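Local atomic coordinates of putative alpha-galactosidase (PDB entry 4NZJ), a protein that probably catalyses the hydrolysis of terminal, non-reducing alpha-D-galactose residues in alpha-D-galactosides such as galactose oligosaccharides and galactomannans. Residues 205-210 / 243-248; 220-225 / 254-259; 385-390 / 407-412; 395-400 / 418-423. All blocks are in the same frame, centred on the assembly; numbering follows the deposited sequence. Where two conformers were deposited one is given.

Contact 1. Residues 205-210 / 243-248; sequences DAKDFA and RATNRS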
loop_
_atom_site.group_PDB
_atom_site.type_symbol
_atom_site.label_atom_id
_atom_site.label_comp_id
_atom_site.label_asym_id
_atom_site.label_seq_id
_atom_site.Cartn_x
_atom_site.Cartn_y
_atom_site.Cartn_z
ATOM N N ASP A 205 -25.595 -0.775 1.263
ATOM C CA ASP A 205 -24.379 -0.616 2.045
ATOM C C ASP A 205 -23.372 0.296 1.343
ATOM O O ASP A 205 -22.794 1.184 1.970
ATOM C CB ASP A 205 -23.787 -1.976 2.405
ATOM C CG ASP A 205 -24.671 -2.758 3.367
ATOM O OD1 ASP A 205 -25.732 -2.242 3.779
ATOM O OD2 ASP A 205 -24.308 -3.901 3.708
ATOM N N ALA A 206 -23.200 0.105 0.038
ATOM C CA ALA A 206 -22.300 0.954 -0.742
ATOM C C ALA A 206 -22.732 2.422 -0.688
ATOM O O ALA A 206 -21.889 3.314 -0.532
ATOM C CB ALA A 206 -22.232 0.470 -2.182
ATOM N N LYS A 207 -24.033 2.672 -0.809
ATOM C CA LYS A 207 -24.552 4.040 -0.755
ATOM C C LYS A 207 -24.307 4.654 0.619
ATOM O O LYS A 207 -23.980 5.838 0.726
ATOM C CB LYS A 207 -26.040 4.086 -1.111
ATOM C CG LYS A 207 -26.314 3.869 -2.589
ATOM C CD LYS A 207 -25.703 4.978 -3.432
ATOM C CE LYS A 207 -25.848 4.707 -4.920
ATOM N NZ LYS A 207 -27.196 4.171 -5.257
ATOM N N ASP A 208 -24.449 3.850 1.672
ATOM C CA ASP A 208 -24.155 4.339 3.019
ATOM C C ASP A 208 -22.668 4.665 3.149
ATOM O O ASP A 208 -22.304 5.745 3.637
ATOM C CB ASP A 208 -24.570 3.324 4.091
ATOM C CG ASP A 208 -26.063 3.344 4.389
ATOM O OD1 ASP A 208 -26.781 4.282 3.969
ATOM O OD2 ASP A 208 -26.530 2.415 5.080
ATOM N N PHE A 209 -21.809 3.745 2.705
ATOM C CA PHE A 209 -20.367 3.988 2.755
ATOM C C PHE A 209 -20.013 5.297 2.054
ATOM O O PHE A 209 -19.256 6.114 2.589
ATOM C CB PHE A 209 -19.565 2.831 2.135
ATOM C CG PHE A 209 -19.767 1.499 2.808
ATOM C CD1 PHE A 209 -20.093 1.408 4.157
ATOM C CD2 PHE A 209 -19.616 0.324 2.083
ATOM C CE1 PHE A 209 -20.271 0.174 4.761
ATOM C CE2 PHE A 209 -19.790 -0.910 2.685
ATOM C CZ PHE A 209 -20.123 -0.983 4.023
ATOM N N ALA A 210 -20.568 5.502 0.862
ATOM C CA ALA A 210 -20.300 6.717 0.099
ATOM C C ALA A 210 -20.805 7.962 0.830
ATOM O O ALA A 210 -20.112 8.982 0.875
ATOM C CB ALA A 210 -20.905 6.623 -1.291
ATOM N N ARG A 243 -19.458 1.225 -7.769
ATOM C CA ARG A 243 -19.345 2.086 -8.951
ATOM C C ARG A 243 -20.615 2.896 -9.178
ATOM O O ARG A 243 -20.599 3.899 -9.884
ATOM C CB ARG A 243 -19.049 1.261 -10.207
ATOM C CG ARG A 243 -17.683 0.598 -10.226
ATOM C CD ARG A 243 -16.545 1.607 -10.266
ATOM N NE ARG A 243 -16.626 2.533 -11.394
ATOM C CZ ARG A 243 -16.249 2.245 -12.637
ATOM N NH1 ARG A 243 -15.772 1.043 -12.938
ATOM N NH2 ARG A 243 -16.355 3.162 -13.587
ATOM N N ALA A 244 -21.722 2.457 -8.581
ATOM C CA ALA A 244 -22.988 3.173 -8.702
ATOM C C ALA A 244 -23.067 4.371 -7.745
ATOM O O ALA A 244 -23.970 5.196 -7.872
ATOM C CB ALA A 244 -24.164 2.231 -8.467
ATOM N N THR A 245 -22.132 4.467 -6.798
ATOM C CA THR A 245 -22.091 5.595 -5.863
ATOM C C THR A 245 -21.402 6.793 -6.495
ATOM O O THR A 245 -20.882 6.705 -7.608
ATOM C CB THR A 245 -21.329 5.261 -4.563
ATOM O OG1 THR A 245 -19.916 5.227 -4.810
ATOM C CG2 THR A 245 -21.787 3.925 -3.976
ATOM N N ASN A 246 -21.374 7.903 -5.760
ATOM C CA ASN A 246 -20.719 9.128 -6.233
ATOM C C ASN A 246 -19.302 9.337 -5.682
ATOM O O ASN A 246 -18.816 10.465 -5.617
ATOM C CB ASN A 246 -21.607 10.348 -5.943
ATOM C CG ASN A 246 -21.844 10.579 -4.454
ATOM O OD1 ASN A 246 -21.359 9.838 -3.598
ATOM N ND2 ASN A 246 -22.603 11.626 -4.143
ATOM N N ARG A 247 -18.638 8.253 -5.288
ATOM C CA ARG A 247 -17.254 8.326 -4.811
ATOM C C ARG A 247 -16.349 7.375 -5.579
ATOM O O ARG A 247 -16.810 6.385 -6.150
ATOM C CB ARG A 247 -17.154 7.988 -3.320
ATOM C CG ARG A 247 -17.795 8.991 -2.387
ATOM C CD ARG A 247 -17.385 8.730 -0.948
ATOM N NE ARG A 247 -16.028 9.173 -0.639
ATOM C CZ ARG A 247 -15.663 10.442 -0.445
ATOM N NH1 ARG A 247 -16.549 11.430 -0.550
ATOM N NH2 ARG A 247 -14.402 10.732 -0.157
ATOM N N SER A 248 -15.056 7.675 -5.562
ATOM C CA SER A 248 -14.038 6.742 -6.031
ATOM C C SER A 248 -13.657 5.837 -4.870
ATOM O O SER A 248 -12.809 6.195 -4.049
ATOM C CB SER A 248 -12.797 7.483 -6.530
ATOM O OG SER A 248 -13.077 8.213 -7.701
HETATM O O HOH W 1 -19.493 11.328 -0.912
#
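A210 and T245 meet at the tight centre of a joint in the TIM barrel, where helix 202-212 rests against the loop that carries the chain from helix 228-243 into strand 250-254. The methyl of A210 sits on the threonine branch point, CB of A210 to CB of T245 at 3.6 Å. With OG1 wedged between the backbone N and the carbonyl carbon (chi1 74°), T245 directs CG2 at the helix, where it lies 3.5 Å from A206 O and 3.9 Å from A206 CB. It thus fits against two alanines one helical turn apart, small residues that let the loop come close. A206 also packs on A241 and L242 of helix 228-243. The hydroxyl is kept in the loop: OG1 bonds L242 O and takes a weak hydrogen bond from R247 N.

Away from this centre the contact loosens. K207 lies exposed along the outer side, its chain sliding past T245 in the opposite sense; in the conformer given, K207 CE lies 3.5 Å from A244 O, a loose contact. N246 only brushes A210.

At the other end R247 folds past the helix so that its CD is 3.3 Å from A210 O. Its guanidinium group is pinned by D215, in a salt bridge, and by V214 O, both ahead of strand 216-220. No direct hydrogen bond joins the two segments; a water does so instead, lying in the guanidinium plane at its edge, accepting from R247 NH1 at 3.0 Å and donating to A210 O at 3.0 Å.

Contact 2. Residues 220-225 / 254-259; sequences DYCNAP and CEWGQR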
loop_
_atom_site.group_PDB
_atom_site.type_symbol
_atom_site.label_atom_id
_atom_site.label_comp_id
_atom_site.label_asym_id
_atom_site.label_seq_id
_atom_site.Cartn_x
_atom_site.Cartn_y
_atom_site.Cartn_z
ATOM N N ASP A 220 -14.509 -9.092 2.698
ATOM C CA ASP A 220 -14.063 -10.403 3.153
ATOM C C ASP A 220 -15.037 -11.486 2.692
ATOM O O ASP A 220 -16.163 -11.187 2.285
ATOM C CB ASP A 220 -13.999 -10.369 4.685
ATOM C CG ASP A 220 -12.928 -11.260 5.264
ATOM O OD1 ASP A 220 -12.466 -12.207 4.592
ATOM O OD2 ASP A 220 -12.549 -10.991 6.429
ATOM N N TYR A 221 -14.604 -12.741 2.768
ATOM C CA TYR A 221 -15.380 -13.848 2.221
ATOM C C TYR A 221 -15.761 -14.903 3.259
ATOM O O TYR A 221 -16.123 -16.024 2.897
ATOM C CB TYR A 221 -14.644 -14.489 1.026
ATOM C CG TYR A 221 -15.598 -15.200 0.102
ATOM C CD1 TYR A 221 -16.583 -14.492 -0.578
ATOM C CD2 TYR A 221 -15.550 -16.583 -0.064
ATOM C CE1 TYR A 221 -17.484 -15.131 -1.404
ATOM C CE2 TYR A 221 -16.449 -17.228 -0.887
ATOM C CZ TYR A 221 -17.416 -16.500 -1.553
ATOM O OH TYR A 221 -18.326 -17.133 -2.356
ATOM N N CYS A 222 -15.720 -14.561 4.548
ATOM C CA CYS A 222 -16.171 -15.498 5.580
ATOM C C CYS A 222 -17.650 -15.831 5.433
ATOM O O CYS A 222 -18.454 -14.980 5.037
ATOM C CB CYS A 222 -15.915 -14.956 6.986
ATOM S SG CYS A 222 -14.184 -15.054 7.485
ATOM N N ASN A 223 -17.997 -17.075 5.745
ATOM C CA ASN A 223 -19.388 -17.535 5.762
ATOM C C ASN A 223 -20.080 -17.561 4.407
ATOM O O ASN A 223 -21.304 -17.683 4.340
ATOM C CB ASN A 223 -20.210 -16.703 6.755
ATOM C CG ASN A 223 -19.635 -16.750 8.153
ATOM O OD1 ASN A 223 -19.394 -17.828 8.688
ATOM N ND2 ASN A 223 -19.396 -15.584 8.746
ATOM N N ALA A 224 -19.300 -17.466 3.331
ATOM C CA ALA A 224 -19.828 -17.538 1.973
ATOM C C ALA A 224 -19.467 -18.884 1.351
ATOM O O ALA A 224 -18.517 -19.534 1.791
ATOM C CB ALA A 224 -19.277 -16.401 1.138
ATOM N N PRO A 225 -20.230 -19.321 0.333
ATOM C CA PRO A 225 -19.943 -20.630 -0.260
ATOM C C PRO A 225 -18.573 -20.701 -0.929
ATOM O O PRO A 225 -18.126 -19.720 -1.523
ATOM C CB PRO A 225 -21.055 -20.796 -1.304
ATOM C CG PRO A 225 -22.145 -19.888 -0.855
ATOM C CD PRO A 225 -21.443 -18.714 -0.244
ATOM N N CYS A 254 -10.864 -9.868 -0.541
ATOM C CA CYS A 254 -10.237 -10.716 0.458
ATOM C C CYS A 254 -10.937 -12.069 0.556
ATOM O O CYS A 254 -11.865 -12.248 1.352
ATOM C CB CYS A 254 -10.231 -10.000 1.811
ATOM S SG CYS A 254 -9.447 -10.931 3.134
ATOM N N GLU A 255 -10.500 -13.013 -0.277
ATOM C CA GLU A 255 -10.985 -14.394 -0.204
ATOM C C GLU A 255 -9.806 -15.381 -0.081
ATOM O O GLU A 255 -9.927 -16.568 -0.399
ATOM C CB GLU A 255 -11.966 -14.719 -1.355
ATOM C CG GLU A 255 -11.444 -14.555 -2.780
ATOM C CD GLU A 255 -10.366 -15.550 -3.133
ATOM O OE1 GLU A 255 -10.697 -16.722 -3.434
ATOM O OE2 GLU A 255 -9.177 -15.167 -3.093
ATOM N N TRP A 256 -8.677 -14.853 0.394
ATOM C CA TRP A 256 -7.505 -15.622 0.849
ATOM C C TRP A 256 -6.795 -16.415 -0.244
ATOM O O TRP A 256 -6.046 -17.344 0.055
ATOM C CB TRP A 256 -7.860 -16.536 2.022
ATOM C CG TRP A 256 -8.835 -15.917 2.936
ATOM C CD1 TRP A 256 -8.632 -14.847 3.756
ATOM C CD2 TRP A 256 -10.196 -16.308 3.105
ATOM N NE1 TRP A 256 -9.795 -14.551 4.437
ATOM C CE2 TRP A 256 -10.767 -15.438 4.056
ATOM C CE3 TRP A 256 -10.988 -17.323 2.554
ATOM C CZ2 TRP A 256 -12.097 -15.549 4.465
ATOM C CZ3 TRP A 256 -12.307 -17.432 2.961
ATOM C CH2 TRP A 256 -12.847 -16.550 3.908
ATOM N N GLY A 257 -7.008 -16.023 -1.496
ATOM C CA GLY A 257 -6.335 -16.639 -2.630
ATOM C C GLY A 257 -6.828 -18.022 -3.004
ATOM O O GLY A 257 -6.168 -18.720 -3.767
ATOM N N GLN A 258 -7.984 -18.426 -2.496
ATOM C CA GLN A 258 -8.425 -19.806 -2.652
ATOM C C GLN A 258 -9.008 -20.104 -4.035
ATOM O O GLN A 258 -8.964 -21.246 -4.482
ATOM C CB GLN A 258 -9.429 -20.161 -1.560
ATOM C CG GLN A 258 -8.822 -20.020 -0.169
ATOM C CD GLN A 258 -9.647 -20.684 0.906
ATOM O OE1 GLN A 258 -10.848 -20.866 0.757
ATOM N NE2 GLN A 258 -8.994 -21.062 2.000
ATOM N N ARG A 259 -9.530 -19.074 -4.700
ATOM C CA ARG A 259 -10.166 -19.229 -6.008
ATOM C C ARG A 259 -9.393 -18.534 -7.144
ATOM O O ARG A 259 -9.991 -18.097 -8.126
ATOM C CB ARG A 259 -11.604 -18.697 -5.933
ATOM C CG ARG A 259 -12.555 -19.573 -5.123
ATOM C CD ARG A 259 -13.544 -18.753 -4.309
ATOM N NE ARG A 259 -12.913 -18.266 -3.088
ATOM C CZ ARG A 259 -13.021 -18.821 -1.883
ATOM N NH1 ARG A 259 -13.775 -19.895 -1.674
ATOM N NH2 ARG A 259 -12.358 -18.287 -0.865
HETATM O O HOH W 2 -10.344 -12.686 6.681
#
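At the C-terminal mouth of the TIM barrel, D220, Y221 and C222 meet C254, E255, W256 and R259 as strands 216-220 and 250-254 run out side by side into their loops. W256 brings its six-membered ring against residues 220-222. Its CZ2 comes 3.4 Å from D220 OD1, the carboxylate and indole planes being 63° apart, while CH2 lies 3.4 Å from Y221 C. C222 SG, disulfide-bonded to C192, stands at the edge of the same ring in the conformer given. A water in the indole plane accepts from W256 NE1 and donates to D220 OD2 at 2.8 Å; that oxygen also bonds Y184 and a glycerol that probably came from the crystallisation liquor. D220 OD1 accepts from Y221 N at 2.9 Å.

Next along the loop, Y221 CB packs 3.6 Å from E255 CB. With CG anti to the backbone N (chi1 -156°), the tyrosine ring is carried beside R259: Y221 CD2 lies over one face of the guanidinium, 3.7 Å from R259 NH2, the two planes inclined at 55°. The hydroxyl donates to P225 O within its own loop. R259 NE meets the anti lone pair of E255 OE1 at 2.7 Å, a salt bridge; R259 N uses the syn one, and NH2 reaches E255 O. These bonds span the type I' turn from E255 to Q258. The C-terminal strand ends and the loops after them form the active-site side of TIM barrels, and the place of D220 there is consistent with glycoside hydrolase family 27.

Contact 3. Residues 385-390 / 407-412; sequences QDVLGR and PLADGR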
loop_
_atom_site.group_PDB
_atom_site.type_symbol
_atom_site.label_atom_id
_atom_site.label_comp_id
_atom_site.label_asym_id
_atom_site.label_seq_id
_atom_site.Cartn_x
_atom_site.Cartn_y
_atom_site.Cartn_z
ATOM N N GLN A 385 6.284 2.477 -5.711
ATOM C CA GLN A 385 5.371 3.415 -6.355
ATOM C C GLN A 385 5.731 3.721 -7.820
ATOM O O GLN A 385 5.130 4.593 -8.440
ATOM C CB GLN A 385 5.323 4.710 -5.533
ATOM C CG GLN A 385 4.795 4.521 -4.119
ATOM C CD GLN A 385 3.298 4.261 -4.092
ATOM O OE1 GLN A 385 2.495 5.161 -4.358
ATOM N NE2 GLN A 385 2.914 3.029 -3.782
ATOM N N ASP A 386 6.702 3.004 -8.379
ATOM C CA ASP A 386 7.107 3.253 -9.762
ATOM C C ASP A 386 5.903 3.161 -10.698
ATOM O O ASP A 386 5.146 2.198 -10.632
ATOM C CB ASP A 386 8.182 2.274 -10.213
ATOM C CG ASP A 386 8.718 2.607 -11.592
ATOM O OD1 ASP A 386 9.552 3.534 -11.700
ATOM O OD2 ASP A 386 8.293 1.966 -12.578
ATOM N N VAL A 387 5.761 4.147 -11.582
ATOM C CA VAL A 387 4.555 4.263 -12.411
ATOM C C VAL A 387 4.360 3.102 -13.396
ATOM O O VAL A 387 3.241 2.843 -13.831
ATOM C CB VAL A 387 4.480 5.615 -13.160
ATOM C CG1 VAL A 387 4.530 6.773 -12.171
ATOM C CG2 VAL A 387 5.580 5.742 -14.205
ATOM N N LEU A 388 5.426 2.391 -13.744
ATOM C CA LEU A 388 5.270 1.238 -14.637
ATOM C C LEU A 388 4.456 0.133 -13.947
ATOM O O LEU A 388 3.713 -0.594 -14.601
ATOM C CB LEU A 388 6.626 0.707 -15.107
ATOM C CG LEU A 388 6.580 -0.363 -16.205
ATOM C CD1 LEU A 388 5.966 0.171 -17.489
ATOM C CD2 LEU A 388 7.979 -0.902 -16.453
ATOM N N GLY A 389 4.591 0.029 -12.632
ATOM C CA GLY A 389 3.737 -0.843 -11.834
ATOM C C GLY A 389 3.995 -2.323 -12.017
ATOM O O GLY A 389 3.081 -3.135 -11.879
ATOM N N ARG A 390 5.237 -2.686 -12.316
ATOM C CA ARG A 390 5.595 -4.090 -12.497
ATOM C C ARG A 390 5.881 -4.742 -11.146
ATOM O O ARG A 390 6.649 -4.216 -10.339
ATOM C CB ARG A 390 6.819 -4.226 -13.408
ATOM C CG ARG A 390 6.612 -3.733 -14.832
ATOM C CD ARG A 390 6.122 -4.828 -15.771
ATOM N NE ARG A 390 6.643 -4.646 -17.126
ATOM C CZ ARG A 390 6.050 -3.923 -18.072
ATOM N NH1 ARG A 390 4.898 -3.312 -17.832
ATOM N NH2 ARG A 390 6.612 -3.816 -19.268
ATOM N N PRO A 407 11.552 -4.232 -13.555
ATOM C CA PRO A 407 11.745 -3.161 -14.534
ATOM C C PRO A 407 11.066 -1.875 -14.073
ATOM O O PRO A 407 10.002 -1.940 -13.464
ATOM C CB PRO A 407 11.073 -3.711 -15.804
ATOM C CG PRO A 407 10.978 -5.185 -15.587
ATOM C CD PRO A 407 10.781 -5.354 -14.115
ATOM N N LEU A 408 11.693 -0.730 -14.336
ATOM C CA LEU A 408 11.177 0.581 -13.926
ATOM C C LEU A 408 10.789 1.415 -15.145
ATOM O O LEU A 408 11.234 1.142 -16.258
ATOM C CB LEU A 408 12.225 1.327 -13.095
ATOM C CG LEU A 408 12.764 0.593 -11.863
ATOM C CD1 LEU A 408 13.905 1.377 -11.234
ATOM C CD2 LEU A 408 11.662 0.355 -10.842
ATOM N N ALA A 409 9.965 2.437 -14.934
ATOM C CA ALA A 409 9.421 3.227 -16.043
ATOM C C ALA A 409 10.507 3.918 -16.870
ATOM O O ALA A 409 10.364 4.066 -18.089
ATOM C CB ALA A 409 8.430 4.253 -15.527
ATOM N N ASP A 410 11.589 4.323 -16.206
ATOM C CA ASP A 410 12.690 5.038 -16.868
ATOM C C ASP A 410 13.638 4.128 -17.657
ATOM O O ASP A 410 14.624 4.605 -18.218
ATOM C CB ASP A 410 13.487 5.882 -15.857
ATOM C CG ASP A 410 14.175 5.044 -14.774
ATOM O OD1 ASP A 410 14.190 3.794 -14.855
ATOM O OD2 ASP A 410 14.706 5.653 -13.820
ATOM N N GLY A 411 13.348 2.830 -17.690
ATOM C CA GLY A 411 14.139 1.874 -18.462
ATOM C C GLY A 411 15.158 1.110 -17.637
ATOM O O GLY A 411 15.734 0.136 -18.112
ATOM N N ARG A 412 15.388 1.548 -16.403
ATOM C CA ARG A 412 16.309 0.861 -15.505
ATOM C C ARG A 412 15.639 -0.372 -14.892
ATOM O O ARG A 412 14.442 -0.594 -15.076
ATOM C CB ARG A 412 16.782 1.811 -14.403
ATOM C CG ARG A 412 17.529 3.028 -14.931
ATOM C CD ARG A 412 18.185 3.819 -13.810
ATOM N NE ARG A 412 17.206 4.455 -12.931
ATOM C CZ ARG A 412 17.482 4.993 -11.744
ATOM N NH1 ARG A 412 18.715 4.970 -11.250
ATOM N NH2 ARG A 412 16.508 5.549 -11.034
HETATM O O HOH W 3 7.873 -0.821 -12.117
HETATM O O HOH W 4 11.340 4.924 -13.255
#
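Two type I turns, D386 to G389 and L408 to G411, pack side by side, with the CA atoms of L388 and A409 4.8 Å apart. The first follows helix 378-384 on the way into the C-terminal beta domain; the second is the hairpin turn between its strands 401-407 and 413-419.

D386 is the side chain that crosses. With CG anti to the backbone N (chi1 -174°), the carboxylate reaches the hairpin, where A409 N donates to D386 OD2 at 2.9 Å along the syn lone pair. The same oxygen closes an Asx turn by taking L388 N at 3.1 Å, from well above the carboxylate plane. D386 OD1 gets a weak bond from A409 N and a firmer one from a water, 2.7 Å away, that passes the link on to D410 N.

Around these polar bonds the apolar contacts are modest. L388 lays its CB 4.0 Å from A409 CB and sends CD2 over the backbone, 3.8 Å from P407 O. L408 packs on I472 of strand 468-473, yet its CD2 lies 3.8 Å from D386 CG. Beyond, D410 makes an Asx turn of its own and a salt bridge to R412.

A second water completes the seam, donating to both D386 OD2 and P407 O, the latter at 2.8 Å, and accepting from R390 N.

Contact 4. Residues 395-400 / 418-423; sequences SIRSDH and FNRASS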
loop_
_atom_site.group_PDB
_atom_site.type_symbol
_atom_site.label_atom_id
_atom_site.label_comp_id
_atom_site.label_asym_id
_atom_site.label_seq_id
_atom_site.Cartn_x
_atom_site.Cartn_y
_atom_site.Cartn_z
ATOM N N SER A 395 13.643 -14.013 -10.436
ATOM C CA SER A 395 14.361 -14.587 -11.568
ATOM C C SER A 395 15.189 -15.802 -11.182
ATOM O O SER A 395 15.378 -16.716 -11.995
ATOM C CB SER A 395 15.265 -13.533 -12.205
ATOM O OG SER A 395 14.499 -12.424 -12.643
ATOM N N ILE A 396 15.725 -15.788 -9.966
ATOM C CA ILE A 396 16.478 -16.911 -9.434
ATOM C C ILE A 396 16.056 -17.187 -7.992
ATOM O O ILE A 396 16.026 -16.278 -7.166
ATOM C CB ILE A 396 18.004 -16.653 -9.469
ATOM C CG1 ILE A 396 18.451 -16.294 -10.889
ATOM C CG2 ILE A 396 18.765 -17.871 -8.962
ATOM C CD1 ILE A 396 19.931 -15.997 -11.021
ATOM N N ARG A 397 15.732 -18.447 -7.709
ATOM C CA ARG A 397 15.560 -18.920 -6.338
ATOM C C ARG A 397 16.605 -19.996 -6.110
ATOM O O ARG A 397 16.401 -21.164 -6.451
ATOM C CB ARG A 397 14.152 -19.490 -6.087
ATOM C CG ARG A 397 13.896 -19.742 -4.604
ATOM C CD ARG A 397 12.800 -20.760 -4.320
ATOM N NE ARG A 397 12.576 -20.817 -2.877
ATOM C CZ ARG A 397 13.339 -21.479 -2.010
ATOM N NH1 ARG A 397 14.380 -22.201 -2.413
ATOM N NH2 ARG A 397 13.046 -21.431 -0.712
ATOM N N SER A 398 17.745 -19.599 -5.552
ATOM C CA SER A 398 18.836 -20.527 -5.322
ATOM C C SER A 398 18.686 -21.165 -3.942
ATOM O O SER A 398 17.723 -20.896 -3.219
ATOM C CB SER A 398 20.199 -19.828 -5.473
ATOM O OG SER A 398 20.527 -19.055 -4.339
ATOM N N ASP A 399 19.633 -22.017 -3.579
ATOM C CA ASP A 399 19.558 -22.730 -2.306
ATOM C C ASP A 399 19.449 -21.768 -1.119
ATOM O O ASP A 399 18.656 -22.000 -0.212
ATOM C CB ASP A 399 20.766 -23.658 -2.129
ATOM C CG ASP A 399 20.743 -24.861 -3.081
ATOM O OD1 ASP A 399 19.709 -25.120 -3.728
ATOM O OD2 ASP A 399 21.773 -25.560 -3.171
ATOM N N HIS A 400 20.209 -20.675 -1.147
ATOM C CA HIS A 400 20.265 -19.754 -0.008
ATOM C C HIS A 400 19.713 -18.358 -0.271
ATOM O O HIS A 400 19.379 -17.646 0.679
ATOM C CB HIS A 400 21.708 -19.634 0.484
ATOM C CG HIS A 400 22.348 -20.950 0.794
ATOM N ND1 HIS A 400 21.927 -21.752 1.832
ATOM C CD2 HIS A 400 23.376 -21.604 0.202
ATOM C CE1 HIS A 400 22.669 -22.847 1.867
ATOM N NE2 HIS A 400 23.554 -22.782 0.890
ATOM N N PHE A 418 18.381 -11.269 -2.047
ATOM C CA PHE A 418 17.772 -11.574 -0.764
ATOM C C PHE A 418 18.294 -12.882 -0.212
ATOM O O PHE A 418 18.080 -13.942 -0.791
ATOM C CB PHE A 418 16.256 -11.619 -0.917
ATOM C CG PHE A 418 15.530 -12.182 0.274
ATOM C CD1 PHE A 418 15.823 -11.752 1.563
ATOM C CD2 PHE A 418 14.523 -13.133 0.098
ATOM C CE1 PHE A 418 15.137 -12.264 2.654
ATOM C CE2 PHE A 418 13.837 -13.650 1.184
ATOM C CZ PHE A 418 14.143 -13.217 2.463
ATOM N N ASN A 419 19.008 -12.782 0.900
ATOM C CA ASN A 419 19.527 -13.930 1.611
ATOM C C ASN A 419 18.469 -14.500 2.551
ATOM O O ASN A 419 18.159 -13.900 3.570
ATOM C CB ASN A 419 20.771 -13.522 2.405
ATOM C CG ASN A 419 21.408 -14.683 3.131
ATOM O OD1 ASN A 419 21.152 -15.841 2.814
ATOM N ND2 ASN A 419 22.262 -14.378 4.103
ATOM N N ARG A 420 17.916 -15.658 2.196
ATOM C CA ARG A 420 16.971 -16.371 3.062
ATOM C C ARG A 420 17.639 -16.979 4.283
ATOM O O ARG A 420 17.000 -17.148 5.321
ATOM C CB ARG A 420 16.308 -17.521 2.302
ATOM C CG ARG A 420 14.874 -17.276 1.920
ATOM C CD ARG A 420 14.377 -18.430 1.064
ATOM N NE ARG A 420 14.872 -18.281 -0.300
ATOM C CZ ARG A 420 15.796 -19.041 -0.890
ATOM N NH1 ARG A 420 16.364 -20.068 -0.272
ATOM N NH2 ARG A 420 16.156 -18.763 -2.138
ATOM N N ALA A 421 18.916 -17.317 4.138
ATOM C CA ALA A 421 19.621 -18.163 5.092
ATOM C C ALA A 421 19.991 -17.458 6.395
ATOM O O ALA A 421 20.053 -16.229 6.476
ATOM C CB ALA A 421 20.872 -18.734 4.447
ATOM N N SER A 422 20.266 -18.284 7.397
ATOM C CA SER A 422 20.634 -17.831 8.726
ATOM C C SER A 422 22.132 -17.550 8.846
ATOM O O SER A 422 22.600 -17.187 9.921
ATOM C CB SER A 422 20.224 -18.890 9.744
ATOM O OG SER A 422 20.834 -20.134 9.429
ATOM N N SER A 423 22.879 -17.735 7.759
ATOM C CA SER A 423 24.305 -17.423 7.731
ATOM C C SER A 423 24.586 -16.400 6.636
ATOM O O SER A 423 23.801 -16.269 5.697
ATOM C CB SER A 423 25.122 -18.684 7.475
ATOM O OG SER A 423 24.832 -19.228 6.200
#
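The turn that links strands 393-397 and 401-407, at the edge of the antiparallel sheet of the C-terminal beta domain, is gripped by R420 just past the end of strand 413-419, with R397 stacked on it. The guanidinium group of R420 spans the turn: NH2 donates to S398 O at 2.9 Å, nearly straight (158°), and NH1 to D399 O at 3.0 Å. Both carbonyls lie near the guanidinium plane, though D399 O is approached from above its own carbonyl plane.

R397 covers one face. Its chain runs extended from CG to NE, with CG anti to the backbone N (chi1 -170°), and crosses that of R420 at about a right angle, yet the two guanidinium groups lie flat on each other, centres 3.6 Å apart and planes 19° from parallel. Stacked like charges are probably tolerable here because each has a carboxylate of its own: R420 NH2 makes a salt bridge to D402, and R397 NE to E301 on helix 296-303. That second bridge also ties the beta domain to the barrel. The backbone of H400 lies over the opposite face of R420.

The main chain adds a bond of its own, R420 N to H400 O at 2.9 Å, while A421 CB touches H400 CB at 4.1 Å. Just before R420, N419 shapes the backbone with an Asx turn, OD1 taking A421 N at 3.0 Å. Its ND2, bonded also to A464 O, donates almost exactly in the amide plane, N419 ND2 to S423 O at 2.9 Å.

How the contacts relate
Contacts 1 and 2 join the same barrel neighbours at opposite ends of strands 216-220 and 250-254: contact 1 ahead of the strands, contact 2 after them, their centres about 22 Å apart. Contact 2 is the buried one, close-packed around aromatic rings and beside a bound glycerol at the end of the barrel strands, whereas contact 1 is part buried and rests on small apolar groups with a single water bridge. Contacts 3 and 4 serve strands 393-397, 401-407 and 413-419 of the C-terminal domain from their two ends. Contact 3, at the surface, uses a carboxylate to accept backbone N-H groups; contact 4, partly buried, reverses this, with an arginine donating to backbone carbonyls.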